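Uncharacterized protein (Parabacteroides merdae ATCC 43184, PDB 5BMT) is of unknown function but is a beta-rich protein with an immunoglobulin-like fold and probably an OB-type domain related to Bacteroides lipoproteins. Local coordinates at residues 116-121 and 187-192; 148-153 and 227-232; 191-196 and 232-237; 211-216 and 220-225. All blocks are in the same frame, centred on the assembly; numbering follows the deposited sequence. Where two conformers were deposited one is given.

Contact 1: residues 116-121 and 187-192; sequences NYKRIV and TLYSML. With SO4 (sulfate ion), chain D.
The side chain of Lys118 lies across one face of the Tyr189 ring, and together with a leucine-isoleucine pair deeper in it makes up the tight part of the contact. CD of Lys118 sits 3.5 Å from CG of Tyr189, and the next carbon, CE, is centred above the ring, 3.6 Å from its centroid and 13° off the normal, a CH-pi contact. The lysine runs extended as far as CE and then bends (chi4 76°), which swings NZ toward the CD2 side; the amino group is therefore an off-centre cation-pi partner, 4.3 Å from the Tyr189 centroid. In the buried pair, CD1 of Ile120 meets CD2 of Leu188 at 3.6 Å, the two side chains running at about a right angle, and Leu159 of strand 153-167 touches both. Lys118 and Ile120 are alternate residues of strand 118-126 and reach from the same side of the sheet toward helix 186-198, which follows the neighbouring strand 173-184 and packs over that face. Arg119, between them, turns the other way: its NH1 donates to Lys118 O at 3.0 Å and forms a salt bridge with Glu184, while NE bonds to Gly48 O. Towards the exposed Ser190 the packing gives way to a sulfate ion, probably acquired from the crystallisation liquor. Its O2 lies in the plane of the Tyr189 ring, at the edge, 3.8 Å from CE2, and its O1 is 4.0 Å from Lys118 NZ. The phenolic OH of Tyr189 instead hydrogen-bonds Glu236 of the C-terminal tail.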
loop_
_atom_site.group_PDB
_atom_site.type_symbol
_atom_site.label_atom_id
_atom_site.label_comp_id
_atom_site.label_asym_id
_atom_site.label_seq_id
_atom_site.Cartn_x
_atom_site.Cartn_y
_atom_site.Cartn_z
ATOM N N ASN A 116 -3.280 -6.846 13.674
ATOM C CA ASN A 116 -2.340 -6.043 14.452
ATOM C C ASN A 116 -1.675 -4.898 13.701
ATOM O O ASN A 116 -0.938 -4.128 14.327
ATOM C CB ASN A 116 -1.220 -6.950 14.976
ATOM C CG ASN A 116 -1.758 -8.021 15.895
ATOM O OD1 ASN A 116 -2.301 -7.705 16.959
ATOM N ND2 ASN A 116 -1.708 -9.290 15.440
ATOM N N TYR A 117 -1.850 -4.822 12.384
ATOM C CA TYR A 117 -1.138 -3.836 11.590
ATOM C C TYR A 117 -2.006 -3.114 10.607
ATOM O O TYR A 117 -3.074 -3.603 10.204
ATOM C CB TYR A 117 -0.058 -4.559 10.752
ATOM C CG TYR A 117 1.013 -5.250 11.552
ATOM C CD1 TYR A 117 2.109 -4.546 12.036
ATOM C CD2 TYR A 117 0.944 -6.618 11.808
ATOM C CE1 TYR A 117 3.119 -5.184 12.758
ATOM C CE2 TYR A 117 1.923 -7.259 12.557
ATOM C CZ TYR A 117 3.017 -6.542 13.016
ATOM O OH TYR A 117 4.003 -7.160 13.755
ATOM N N LYS A 118 -1.513 -1.935 10.187
ATOM C CA LYS A 118 -2.090 -1.188 9.055
ATOM C C LYS A 118 -0.956 -0.823 8.128
ATOM O O LYS A 118 0.100 -0.368 8.607
ATOM C CB LYS A 118 -2.860 0.071 9.501
ATOM C CG LYS A 118 -4.020 -0.277 10.446
ATOM C CD LYS A 118 -4.848 0.939 10.795
ATOM C CE LYS A 118 -5.914 0.585 11.831
ATOM N NZ LYS A 118 -5.338 0.445 13.201
ATOM N N ARG A 119 -1.150 -1.018 6.818
ATOM C CA ARG A 119 -0.136 -0.617 5.836
ATOM C C ARG A 119 -0.781 0.012 4.655
ATOM O O ARG A 119 -1.801 -0.489 4.170
ATOM C CB ARG A 119 0.720 -1.798 5.326
ATOM C CG ARG A 119 1.892 -2.196 6.238
ATOM C CD ARG A 119 1.475 -3.245 7.243
ATOM N NE ARG A 119 2.647 -3.615 8.051
ATOM C CZ ARG A 119 3.151 -2.901 9.053
ATOM N NH1 ARG A 119 2.556 -1.772 9.447
ATOM N NH2 ARG A 119 4.250 -3.315 9.684
ATOM N N ILE A 120 -0.166 1.080 4.136
ATOM C CA ILE A 120 -0.598 1.598 2.845
ATOM C C ILE A 120 0.188 0.822 1.789
ATOM O O ILE A 120 1.425 0.779 1.852
ATOM C CB ILE A 120 -0.328 3.107 2.705
ATOM C CG1 ILE A 120 -1.029 3.882 3.805
ATOM C CG2 ILE A 120 -0.773 3.606 1.312
ATOM C CD1 ILE A 120 -0.467 5.332 3.941
ATOM N N VAL A 121 -0.491 0.178 0.866
ATOM C CA VAL A 121 0.200 -0.407 -0.280
ATOM C C VAL A 121 0.115 0.645 -1.365
ATOM O O VAL A 121 -0.995 1.129 -1.659
ATOM C CB VAL A 121 -0.399 -1.756 -0.752
ATOM C CG1 VAL A 121 0.175 -2.202 -2.106
ATOM C CG2 VAL A 121 -0.169 -2.834 0.303
ATOM N N THR A 187 0.189 5.109 12.413
ATOM C CA THR A 187 0.072 6.446 13.009
ATOM C C THR A 187 -0.748 7.364 12.112
ATOM O O THR A 187 -1.455 8.235 12.637
ATOM C CB THR A 187 1.430 7.030 13.355
ATOM O OG1 THR A 187 2.180 7.156 12.150
ATOM C CG2 THR A 187 2.186 6.148 14.381
ATOM N N LEU A 188 -0.708 7.152 10.773
ATOM C CA LEU A 188 -1.550 7.952 9.889
ATOM C C LEU A 188 -3.006 7.694 10.203
ATOM O O LEU A 188 -3.798 8.632 10.316
ATOM C CB LEU A 188 -1.266 7.608 8.421
ATOM C CG LEU A 188 -2.076 8.435 7.425
ATOM C CD1 LEU A 188 -1.611 9.862 7.390
ATOM C CD2 LEU A 188 -2.033 7.860 6.055
ATOM N N TYR A 189 -3.366 6.410 10.367
ATOM C CA TYR A 189 -4.755 6.094 10.679
ATOM C C TYR A 189 -5.206 6.765 11.968
ATOM O O TYR A 189 -6.278 7.379 11.972
ATOM C CB TYR A 189 -4.895 4.558 10.827
ATOM C CG TYR A 189 -6.296 4.140 11.231
ATOM C CD1 TYR A 189 -7.270 3.880 10.265
ATOM C CD2 TYR A 189 -6.647 4.013 12.573
ATOM C CE1 TYR A 189 -8.566 3.511 10.629
ATOM C CE2 TYR A 189 -7.935 3.621 12.946
ATOM C CZ TYR A 189 -8.883 3.359 11.967
ATOM O OH TYR A 189 -10.163 3.015 12.345
ATOM N N SER A 190 -4.419 6.639 13.054
ATOM C CA SER A 190 -4.804 7.214 14.341
ATOM C C SER A 190 -4.947 8.719 14.240
ATOM O O SER A 190 -5.915 9.273 14.786
ATOM C CB SER A 190 -3.790 6.855 15.422
ATOM O OG SER A 190 -3.742 5.446 15.572
HETATM N N MSE A 191 -4.022 9.389 13.511
HETATM C CA MSE A 191 -4.085 10.831 13.403
HETATM C C MSE A 191 -5.299 11.271 12.589
HETATM O O MSE A 191 -6.020 12.172 13.047
HETATM C CB MSE A 191 -2.797 11.377 12.796
HETATM C CG MSE A 191 -2.757 12.899 12.760
HETATM SE SE MSE A 191 -1.149 13.517 11.901
HETATM C CE MSE A 191 -1.549 12.941 10.182
ATOM N N LEU A 192 -5.510 10.691 11.402
ATOM C CA LEU A 192 -6.644 11.114 10.568
ATOM C C LEU A 192 -7.974 10.680 11.164
ATOM O O LEU A 192 -8.956 11.409 11.000
ATOM C CB LEU A 192 -6.503 10.655 9.118
ATOM C CG LEU A 192 -5.219 11.177 8.425
ATOM C CD1 LEU A 192 -5.157 10.724 6.970
ATOM C CD2 LEU A 192 -5.142 12.697 8.481
HETATM S S SO4 D . -6.472 3.836 16.960
HETATM O O1 SO4 D . -5.432 3.230 16.134
HETATM O O2 SO4 D . -7.740 3.138 16.734
HETATM O O3 SO4 D . -6.091 3.725 18.370
HETATM O O4 SO4 D . -6.628 5.248 16.613
#

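Contact 2: residues 148-153 and 227-232; sequences ETVDGT and SKISQF
Ile229 pushes its CD1 methyl against the turn that begins at Val150. The methyl lies 3.5 Å from the carbonyl O of Val150 and also touches Val150 CG1. It is 3.7 Å from CB of Thr153, so a single carbon touches both ends of the turn. The side chains of Val150 and Ile229 pass one another, pointing in opposite senses, whereas Thr153 and Ile229 meet tip to tip. An extended second torsion (chi2 160°) carries CD1 far enough from the Ile229 backbone to get there. Beside this cluster the contact is thinner: CG2 of Thr153 stands 4.0 Å from NE2 of Gln231. Behind the first shell, residues 150 to 153 form a type I' beta turn closing a two-residue hairpin, with Val150 and Thr153 joined by a reciprocal pair of backbone hydrogen bonds, N to O, each 2.9 Å. Asp151 and Gly152 both take the positive phi values that this turn requires. The turn links strand 148-150 to the long strand 153-167, and Thr149 OG1 ties the hairpin further through a hydrogen bond to Asp154. On the other side, Gln231 NE2 bonds to Ser205 OG, which helps to hold the amide beside Thr153. Val156 packs against both Val150 and Ile229. Just before Ile229, Ser227 OG donates to Lys228 O at 2.7 Å and also takes part in a hydrogen bond with the backbone N of Val208, on strand 203-214.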
loop_
_atom_site.group_PDB
_atom_site.type_symbol
_atom_site.label_atom_id
_atom_site.label_comp_id
_atom_site.label_asym_id
_atom_site.label_seq_id
_atom_site.Cartn_x
_atom_site.Cartn_y
_atom_site.Cartn_z
ATOM N N GLU A 148 -8.858 19.317 1.642
ATOM C CA GLU A 148 -9.563 20.190 0.700
ATOM C C GLU A 148 -10.488 19.405 -0.216
ATOM O O GLU A 148 -10.365 18.190 -0.336
ATOM C CB GLU A 148 -8.528 20.989 -0.132
ATOM C CG GLU A 148 -7.676 20.151 -1.069
ATOM C CD GLU A 148 -6.528 20.865 -1.757
ATOM O OE1 GLU A 148 -6.739 21.981 -2.286
ATOM O OE2 GLU A 148 -5.429 20.267 -1.831
ATOM N N THR A 149 -11.392 20.117 -0.907
ATOM C CA THR A 149 -12.296 19.470 -1.850
ATOM C C THR A 149 -11.527 19.163 -3.138
ATOM O O THR A 149 -10.843 20.034 -3.675
ATOM C CB THR A 149 -13.545 20.340 -2.095
ATOM O OG1 THR A 149 -14.183 20.576 -0.835
ATOM C CG2 THR A 149 -14.538 19.668 -3.054
ATOM N N VAL A 150 -11.623 17.904 -3.602
ATOM C CA VAL A 150 -10.969 17.399 -4.817
ATOM C C VAL A 150 -12.016 16.651 -5.644
ATOM O O VAL A 150 -12.598 15.683 -5.160
ATOM C CB VAL A 150 -9.762 16.465 -4.475
ATOM C CG1 VAL A 150 -9.138 15.891 -5.746
ATOM C CG2 VAL A 150 -8.707 17.178 -3.631
ATOM N N ASP A 151 -12.263 17.112 -6.888
ATOM C CA ASP A 151 -13.212 16.515 -7.840
ATOM C C ASP A 151 -14.579 16.122 -7.213
ATOM O O ASP A 151 -15.081 15.023 -7.449
ATOM C CB ASP A 151 -12.568 15.284 -8.520
ATOM C CG ASP A 151 -11.433 15.608 -9.477
ATOM O OD1 ASP A 151 -11.425 16.732 -10.036
ATOM O OD2 ASP A 151 -10.572 14.725 -9.698
ATOM N N GLY A 152 -15.163 17.024 -6.432
ATOM C CA GLY A 152 -16.452 16.777 -5.793
ATOM C C GLY A 152 -16.424 16.015 -4.482
ATOM O O GLY A 152 -17.472 15.853 -3.850
ATOM N N THR A 153 -15.242 15.525 -4.056
ATOM C CA THR A 153 -15.098 14.824 -2.777
ATOM C C THR A 153 -14.566 15.818 -1.766
ATOM O O THR A 153 -13.555 16.465 -2.014
ATOM C CB THR A 153 -14.197 13.575 -2.889
ATOM O OG1 THR A 153 -14.759 12.683 -3.847
ATOM C CG2 THR A 153 -14.038 12.843 -1.551
ATOM N N SER A 227 -2.792 10.680 -7.647
ATOM C CA SER A 227 -3.547 9.432 -7.737
ATOM C C SER A 227 -5.036 9.721 -7.664
ATOM O O SER A 227 -5.451 10.826 -7.306
ATOM C CB SER A 227 -3.183 8.536 -6.544
ATOM O OG SER A 227 -3.771 8.982 -5.321
ATOM N N LYS A 228 -5.840 8.693 -7.921
ATOM C CA LYS A 228 -7.253 8.763 -7.626
ATOM C C LYS A 228 -7.417 8.871 -6.112
ATOM O O LYS A 228 -6.480 8.558 -5.350
ATOM C CB LYS A 228 -7.964 7.485 -8.105
ATOM C CG LYS A 228 -7.997 7.314 -9.597
ATOM C CD LYS A 228 -9.038 6.266 -9.998
ATOM C CE LYS A 228 -8.637 4.825 -9.744
ATOM N NZ LYS A 228 -9.820 3.924 -9.744
ATOM N N ILE A 229 -8.599 9.284 -5.664
ATOM C CA ILE A 229 -8.869 9.339 -4.246
ATOM C C ILE A 229 -9.057 7.913 -3.695
ATOM O O ILE A 229 -9.710 7.056 -4.313
ATOM C CB ILE A 229 -10.104 10.233 -3.989
ATOM C CG1 ILE A 229 -9.779 11.704 -4.367
ATOM C CG2 ILE A 229 -10.632 10.103 -2.528
ATOM C CD1 ILE A 229 -11.036 12.579 -4.611
ATOM N N SER A 230 -8.446 7.662 -2.539
ATOM C CA SER A 230 -8.563 6.396 -1.819
ATOM C C SER A 230 -9.272 6.667 -0.511
ATOM O O SER A 230 -9.139 7.763 0.035
ATOM C CB SER A 230 -7.183 5.801 -1.564
ATOM O OG SER A 230 -6.375 5.777 -2.724
ATOM N N GLN A 231 -10.076 5.727 -0.037
ATOM C CA GLN A 231 -10.831 5.986 1.196
ATOM C C GLN A 231 -10.788 4.809 2.114
ATOM O O GLN A 231 -10.664 3.658 1.667
ATOM C CB GLN A 231 -12.308 6.275 0.859
ATOM C CG GLN A 231 -12.473 7.551 0.045
ATOM C CD GLN A 231 -13.908 7.826 -0.336
ATOM O OE1 GLN A 231 -14.666 6.924 -0.712
ATOM N NE2 GLN A 231 -14.275 9.092 -0.282
ATOM N N PHE A 232 -10.927 5.087 3.405
ATOM C CA PHE A 232 -11.028 4.013 4.387
ATOM C C PHE A 232 -11.969 4.423 5.497
ATOM O O PHE A 232 -12.148 5.608 5.786
ATOM C CB PHE A 232 -9.670 3.552 4.942
ATOM C CG PHE A 232 -8.818 4.629 5.576
ATOM C CD1 PHE A 232 -8.939 4.922 6.928
ATOM C CD2 PHE A 232 -7.853 5.303 4.832
ATOM C CE1 PHE A 232 -8.128 5.883 7.520
ATOM C CE2 PHE A 232 -7.043 6.264 5.430
ATOM C CZ PHE A 232 -7.173 6.533 6.774
#

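Contact 3: residues 191-196 and 232-237; sequences MLKGKE and FSIEEA. With SO4 (sulfate ion), chain D.
Lys193 and Glu236 form a salt bridge between helix 186-198 and the C-terminal tail, which leaves the last strand of the sheet, 221-233, through an ST turn and lies against the helix. NZ of Lys193 meets OE2 of Glu236 at 2.8 Å, approaching from above the carboxylate plane, 51° out of it. The same oxygen is hydrogen-bonded to Tyr189 OH, one helical turn before the lysine. A sulfate ion, probably from the crystallisation liquor, makes only a weak bond through its O2, 3.3 Å from Lys193 NZ. Lys193 spans from the helix to the tail because its chain is extended throughout, starting from a CG anti to the backbone N (chi1 170°). Were a leucine to replace Lys193, the carboxylate of Glu236 would probably be left without its charged mate, with the Tyr189 hydroxyl still in place. The lysine stem is also apolar packing: its CB lies 3.8 Å from CG2 of Ile234, and its CG 3.9 Å from CB of Ile234. In the ST turn Glu235 N donates to Ser233 OG, bending the chain at Ile234. Glu196 directs its carboxylate elsewhere, to Arg155 and Tyr157, so that its CB alone touches Ile234, 3.8 Å from CD1.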
loop_
_atom_site.group_PDB
_atom_site.type_symbol
_atom_site.label_atom_id
_atom_site.label_comp_id
_atom_site.label_asym_id
_atom_site.label_seq_id
_atom_site.Cartn_x
_atom_site.Cartn_y
_atom_site.Cartn_z
HETATM N N MSE A 191 -4.022 9.389 13.511
HETATM C CA MSE A 191 -4.085 10.831 13.403
HETATM C C MSE A 191 -5.299 11.271 12.589
HETATM O O MSE A 191 -6.020 12.172 13.047
HETATM C CB MSE A 191 -2.797 11.377 12.796
HETATM C CG MSE A 191 -2.757 12.899 12.760
HETATM SE SE MSE A 191 -1.149 13.517 11.901
HETATM C CE MSE A 191 -1.549 12.941 10.182
ATOM N N LEU A 192 -5.510 10.691 11.402
ATOM C CA LEU A 192 -6.644 11.114 10.568
ATOM C C LEU A 192 -7.974 10.680 11.164
ATOM O O LEU A 192 -8.956 11.409 11.000
ATOM C CB LEU A 192 -6.503 10.655 9.118
ATOM C CG LEU A 192 -5.219 11.177 8.425
ATOM C CD1 LEU A 192 -5.157 10.724 6.970
ATOM C CD2 LEU A 192 -5.142 12.697 8.481
ATOM N N LYS A 193 -8.027 9.553 11.894
ATOM C CA LYS A 193 -9.264 9.166 12.571
ATOM C C LYS A 193 -9.643 10.233 13.603
ATOM O O LYS A 193 -10.820 10.587 13.714
ATOM C CB LYS A 193 -9.129 7.796 13.241
ATOM C CG LYS A 193 -10.290 7.431 14.169
ATOM C CD LYS A 193 -10.085 6.055 14.757
ATOM C CE LYS A 193 -11.116 5.742 15.816
ATOM N NZ LYS A 193 -10.709 4.569 16.641
ATOM N N GLY A 194 -8.651 10.724 14.351
ATOM C CA GLY A 194 -8.881 11.738 15.369
ATOM C C GLY A 194 -9.410 13.021 14.761
ATOM O O GLY A 194 -10.421 13.551 15.233
ATOM N N LYS A 195 -8.780 13.492 13.656
ATOM C CA LYS A 195 -9.195 14.728 12.975
ATOM C C LYS A 195 -10.575 14.584 12.307
ATOM O O LYS A 195 -11.420 15.465 12.441
ATOM C CB LYS A 195 -8.164 15.132 11.897
ATOM C CG LYS A 195 -6.801 15.544 12.444
ATOM C CD LYS A 195 -5.819 15.836 11.314
ATOM C CE LYS A 195 -4.427 16.174 11.808
ATOM N NZ LYS A 195 -4.299 17.590 12.228
ATOM N N GLU A 196 -10.794 13.477 11.581
ATOM C CA GLU A 196 -12.042 13.325 10.846
ATOM C C GLU A 196 -13.225 12.958 11.749
ATOM O O GLU A 196 -14.333 13.454 11.479
ATOM C CB GLU A 196 -11.884 12.346 9.679
ATOM C CG GLU A 196 -11.011 12.940 8.570
ATOM C CD GLU A 196 -11.428 14.350 8.181
ATOM O OE1 GLU A 196 -12.570 14.509 7.694
ATOM O OE2 GLU A 196 -10.689 15.309 8.509
ATOM N N PHE A 232 -10.927 5.087 3.405
ATOM C CA PHE A 232 -11.028 4.013 4.387
ATOM C C PHE A 232 -11.969 4.423 5.497
ATOM O O PHE A 232 -12.148 5.608 5.786
ATOM C CB PHE A 232 -9.670 3.552 4.942
ATOM C CG PHE A 232 -8.818 4.629 5.576
ATOM C CD1 PHE A 232 -8.939 4.922 6.928
ATOM C CD2 PHE A 232 -7.853 5.303 4.832
ATOM C CE1 PHE A 232 -8.128 5.883 7.520
ATOM C CE2 PHE A 232 -7.043 6.264 5.430
ATOM C CZ PHE A 232 -7.173 6.533 6.774
ATOM N N SER A 233 -12.590 3.425 6.116
ATOM C CA SER A 233 -13.510 3.684 7.208
ATOM C C SER A 233 -12.739 3.914 8.505
ATOM O O SER A 233 -11.724 3.250 8.745
ATOM C CB SER A 233 -14.458 2.491 7.376
ATOM O OG SER A 233 -15.300 2.668 8.509
ATOM N N ILE A 234 -13.266 4.805 9.364
ATOM C CA ILE A 234 -12.688 5.047 10.698
ATOM C C ILE A 234 -13.699 4.635 11.792
ATOM O O ILE A 234 -13.529 4.979 12.962
ATOM C CB ILE A 234 -12.131 6.470 10.886
ATOM C CG1 ILE A 234 -13.182 7.547 10.505
ATOM C CG2 ILE A 234 -10.834 6.624 10.060
ATOM C CD1 ILE A 234 -12.872 8.948 10.971
ATOM N N GLU A 235 -14.729 3.863 11.394
ATOM C CA GLU A 235 -15.693 3.280 12.337
ATOM C C GLU A 235 -15.103 1.965 12.832
ATOM O O GLU A 235 -14.444 1.248 12.067
ATOM C CB GLU A 235 -17.060 3.052 11.678
ATOM C CG GLU A 235 -17.760 4.307 11.206
ATOM C CD GLU A 235 -19.168 4.046 10.711
ATOM O OE1 GLU A 235 -19.317 3.586 9.557
ATOM O OE2 GLU A 235 -20.122 4.278 11.487
ATOM N N GLU A 236 -15.274 1.674 14.104
ATOM C CA GLU A 236 -14.782 0.425 14.676
ATOM C C GLU A 236 -15.918 -0.225 15.451
ATOM O O GLU A 236 -16.928 0.440 15.691
ATOM C CB GLU A 236 -13.513 0.649 15.511
ATOM C CG GLU A 236 -12.274 0.624 14.625
ATOM C CD GLU A 236 -11.010 1.224 15.207
ATOM O OE1 GLU A 236 -10.285 0.496 15.923
ATOM O OE2 GLU A 236 -10.710 2.400 14.895
ATOM N N ALA A 237 -15.795 -1.533 15.762
ATOM C CA ALA A 237 -16.820 -2.337 16.454
ATOM C C ALA A 237 -17.268 -1.733 17.792
ATOM O O ALA A 237 -16.465 -1.164 18.525
ATOM C CB ALA A 237 -16.309 -3.749 16.679
HETATM S S SO4 D . -6.472 3.836 16.960
HETATM O O1 SO4 D . -5.432 3.230 16.134
HETATM O O2 SO4 D . -7.740 3.138 16.734
HETATM O O3 SO4 D . -6.091 3.725 18.370
HETATM O O4 SO4 D . -6.628 5.248 16.613
#

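Contact 4: residues 211-216 and 220-225; sequences PLTFNA and KIATWG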
loop_
_atom_site.group_PDB
_atom_site.type_symbol
_atom_site.label_atom_id
_atom_site.label_comp_id
_atom_site.label_asym_id
_atom_site.label_seq_id
_atom_site.Cartn_x
_atom_site.Cartn_y
_atom_site.Cartn_z
ATOM N N PRO A 211 6.018 13.480 -8.369
ATOM C CA PRO A 211 6.606 14.359 -9.406
ATOM C C PRO A 211 6.314 13.832 -10.812
ATOM O O PRO A 211 6.592 12.677 -11.129
ATOM C CB PRO A 211 8.114 14.311 -9.108
ATOM C CG PRO A 211 8.227 13.842 -7.705
ATOM C CD PRO A 211 7.058 12.873 -7.520
ATOM N N LEU A 212 5.831 14.732 -11.679
ATOM C CA LEU A 212 5.478 14.391 -13.054
ATOM C C LEU A 212 6.524 14.930 -14.032
ATOM O O LEU A 212 6.844 14.263 -15.023
ATOM C CB LEU A 212 4.109 15.003 -13.346
ATOM C CG LEU A 212 3.382 14.560 -14.576
ATOM C CD1 LEU A 212 3.052 13.004 -14.517
ATOM C CD2 LEU A 212 2.053 15.326 -14.679
ATOM N N THR A 213 7.012 16.159 -13.804
ATOM C CA THR A 213 8.061 16.713 -14.669
ATOM C C THR A 213 9.071 17.477 -13.841
ATOM O O THR A 213 8.728 17.986 -12.770
ATOM C CB THR A 213 7.516 17.667 -15.769
ATOM O OG1 THR A 213 6.968 18.849 -15.173
ATOM C CG2 THR A 213 6.519 17.001 -16.724
ATOM N N PHE A 214 10.291 17.586 -14.344
ATOM C CA PHE A 214 11.311 18.446 -13.742
ATOM C C PHE A 214 11.331 19.797 -14.459
ATOM O O PHE A 214 10.799 19.932 -15.580
ATOM C CB PHE A 214 12.717 17.831 -13.890
ATOM C CG PHE A 214 13.022 16.594 -13.090
ATOM C CD1 PHE A 214 12.999 16.624 -11.698
ATOM C CD2 PHE A 214 13.436 15.429 -13.719
ATOM C CE1 PHE A 214 13.316 15.483 -10.954
ATOM C CE2 PHE A 214 13.817 14.315 -12.977
ATOM C CZ PHE A 214 13.721 14.335 -11.602
ATOM N N ASN A 215 12.021 20.772 -13.859
ATOM C CA ASN A 215 12.295 22.030 -14.558
ATOM C C ASN A 215 13.404 21.725 -15.622
ATOM O O ASN A 215 13.866 20.585 -15.726
ATOM C CB ASN A 215 12.688 23.128 -13.573
ATOM C CG ASN A 215 13.960 22.873 -12.796
ATOM O OD1 ASN A 215 14.543 21.782 -12.831
ATOM N ND2 ASN A 215 14.419 23.885 -12.071
ATOM N N ALA A 216 13.823 22.722 -16.406
ATOM C CA ALA A 216 14.773 22.538 -17.510
ATOM C C ALA A 216 16.085 21.836 -17.133
ATOM O O ALA A 216 16.564 21.022 -17.927
ATOM C CB ALA A 216 15.090 23.882 -18.148
ATOM N N LYS A 220 14.604 21.041 -9.841
ATOM C CA LYS A 220 13.340 21.190 -9.122
ATOM C C LYS A 220 12.243 20.403 -9.794
ATOM O O LYS A 220 12.319 20.125 -10.995
ATOM C CB LYS A 220 12.892 22.663 -9.090
ATOM C CG LYS A 220 13.810 23.640 -8.376
ATOM C CD LYS A 220 13.169 25.026 -8.409
ATOM C CE LYS A 220 13.971 26.074 -7.681
ATOM N NZ LYS A 220 13.185 27.323 -7.485
ATOM N N ILE A 221 11.197 20.067 -9.022
ATOM C CA ILE A 221 10.001 19.463 -9.586
ATOM C C ILE A 221 9.169 20.594 -10.166
ATOM O O ILE A 221 8.855 21.550 -9.441
ATOM C CB ILE A 221 9.203 18.666 -8.523
ATOM C CG1 ILE A 221 10.088 17.634 -7.786
ATOM C CG2 ILE A 221 7.946 18.032 -9.153
ATOM C CD1 ILE A 221 10.914 16.686 -8.650
ATOM N N ALA A 222 8.795 20.497 -11.456
ATOM C CA ALA A 222 7.992 21.537 -12.103
ATOM C C ALA A 222 6.492 21.259 -11.982
ATOM O O ALA A 222 5.715 22.195 -11.762
ATOM C CB ALA A 222 8.382 21.659 -13.570
ATOM N N THR A 223 6.058 20.007 -12.236
ATOM C CA THR A 223 4.644 19.673 -12.140
ATOM C C THR A 223 4.461 18.369 -11.374
ATOM O O THR A 223 5.375 17.534 -11.321
ATOM C CB THR A 223 3.936 19.582 -13.507
ATOM O OG1 THR A 223 4.439 18.443 -14.219
ATOM C CG2 THR A 223 4.068 20.860 -14.344
ATOM N N TRP A 224 3.268 18.192 -10.841
ATOM C CA TRP A 224 2.918 17.020 -10.033
ATOM C C TRP A 224 1.719 16.310 -10.599
ATOM O O TRP A 224 0.816 16.949 -11.173
ATOM C CB TRP A 224 2.570 17.482 -8.603
ATOM C CG TRP A 224 3.673 18.238 -7.920
ATOM C CD1 TRP A 224 3.976 19.565 -8.064
ATOM C CD2 TRP A 224 4.670 17.685 -7.064
ATOM N NE1 TRP A 224 5.059 19.887 -7.276
ATOM C CE2 TRP A 224 5.499 18.749 -6.643
ATOM C CE3 TRP A 224 4.901 16.392 -6.546
ATOM C CZ2 TRP A 224 6.573 18.552 -5.773
ATOM C CZ3 TRP A 224 5.970 16.203 -5.684
ATOM C CH2 TRP A 224 6.788 17.274 -5.306
ATOM N N GLY A 225 1.709 15.001 -10.400
ATOM C CA GLY A 225 0.574 14.151 -10.735
ATOM C C GLY A 225 -0.102 13.745 -9.443
ATOM O O GLY A 225 0.496 13.840 -8.358
#
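Asn215 folds back over Lys220 at the loop end of a beta hairpin. Its CB lies near the carbonyl O of Lys220, and CG, held between the backbone N and the carbonyl carbon (chi1 63°), turns the amide toward the facing backbone. OD1 then accepts from Lys220 N at 3.1 Å, with the donor well above the carbonyl plane, 55° out of it, and accepts from Thr219 N as well. ND2 rests against CB of Lys220 at 3.6 Å. Without the amide, as with an alanine here, the N-H groups of Thr219 and Lys220 would probably lose this acceptor and the loop would be freer to move, although Asn215 N could still donate to Lys220 O (3.0 Å). Further along, the antiparallel strands are broken by two classic bulges. At one, Thr223 O receives Leu212 N (2.9 Å) and Thr213 N (3.3 Å) from the same face of its plane; at the other, Thr213 O takes Ala222 N (2.8 Å) and, weakly, Thr223 N. Thr213 and Thr223 belong to both bulges, and their hydroxyls hydrogen-bond, OG1 to OG1, at 2.7 Å. Ile221 packs the other face: its CD1 reaches CE1 of Phe214 at 3.5 Å and also CB of Pro211, while its CG2 lies over the rim of one face of the Trp224 ring. The hairpin of strands 203-214 and 221-233 ends here, with Pro211 and Ile221 touching Glu101 of strand 101-102 and Trp224 lying on Cys160 and Arg162 of strand 153-167.

In the fold
All four contacts reach the same large, branched sheet. Contacts 1 and 3 share helix 186-198, their centres 10 Å apart, and are joined directly by the Tyr189 to Glu236 hydrogen bond; both also touch the sulfate. Strand 221-233 serves contact 4 at its start, contact 2 in its second half, and contact 3, which shares Phe232 with contact 2, where it runs into the tail. Along the chain contact 1 closes before contact 4 opens and crosses contact 2; contact 4 is nested within the loops closed by contacts 2 and 3, yet its centre is 33 Å from that of contact 3. The last strand thus runs from the remote hairpin to the helix, beside which the C-terminal end is fastened.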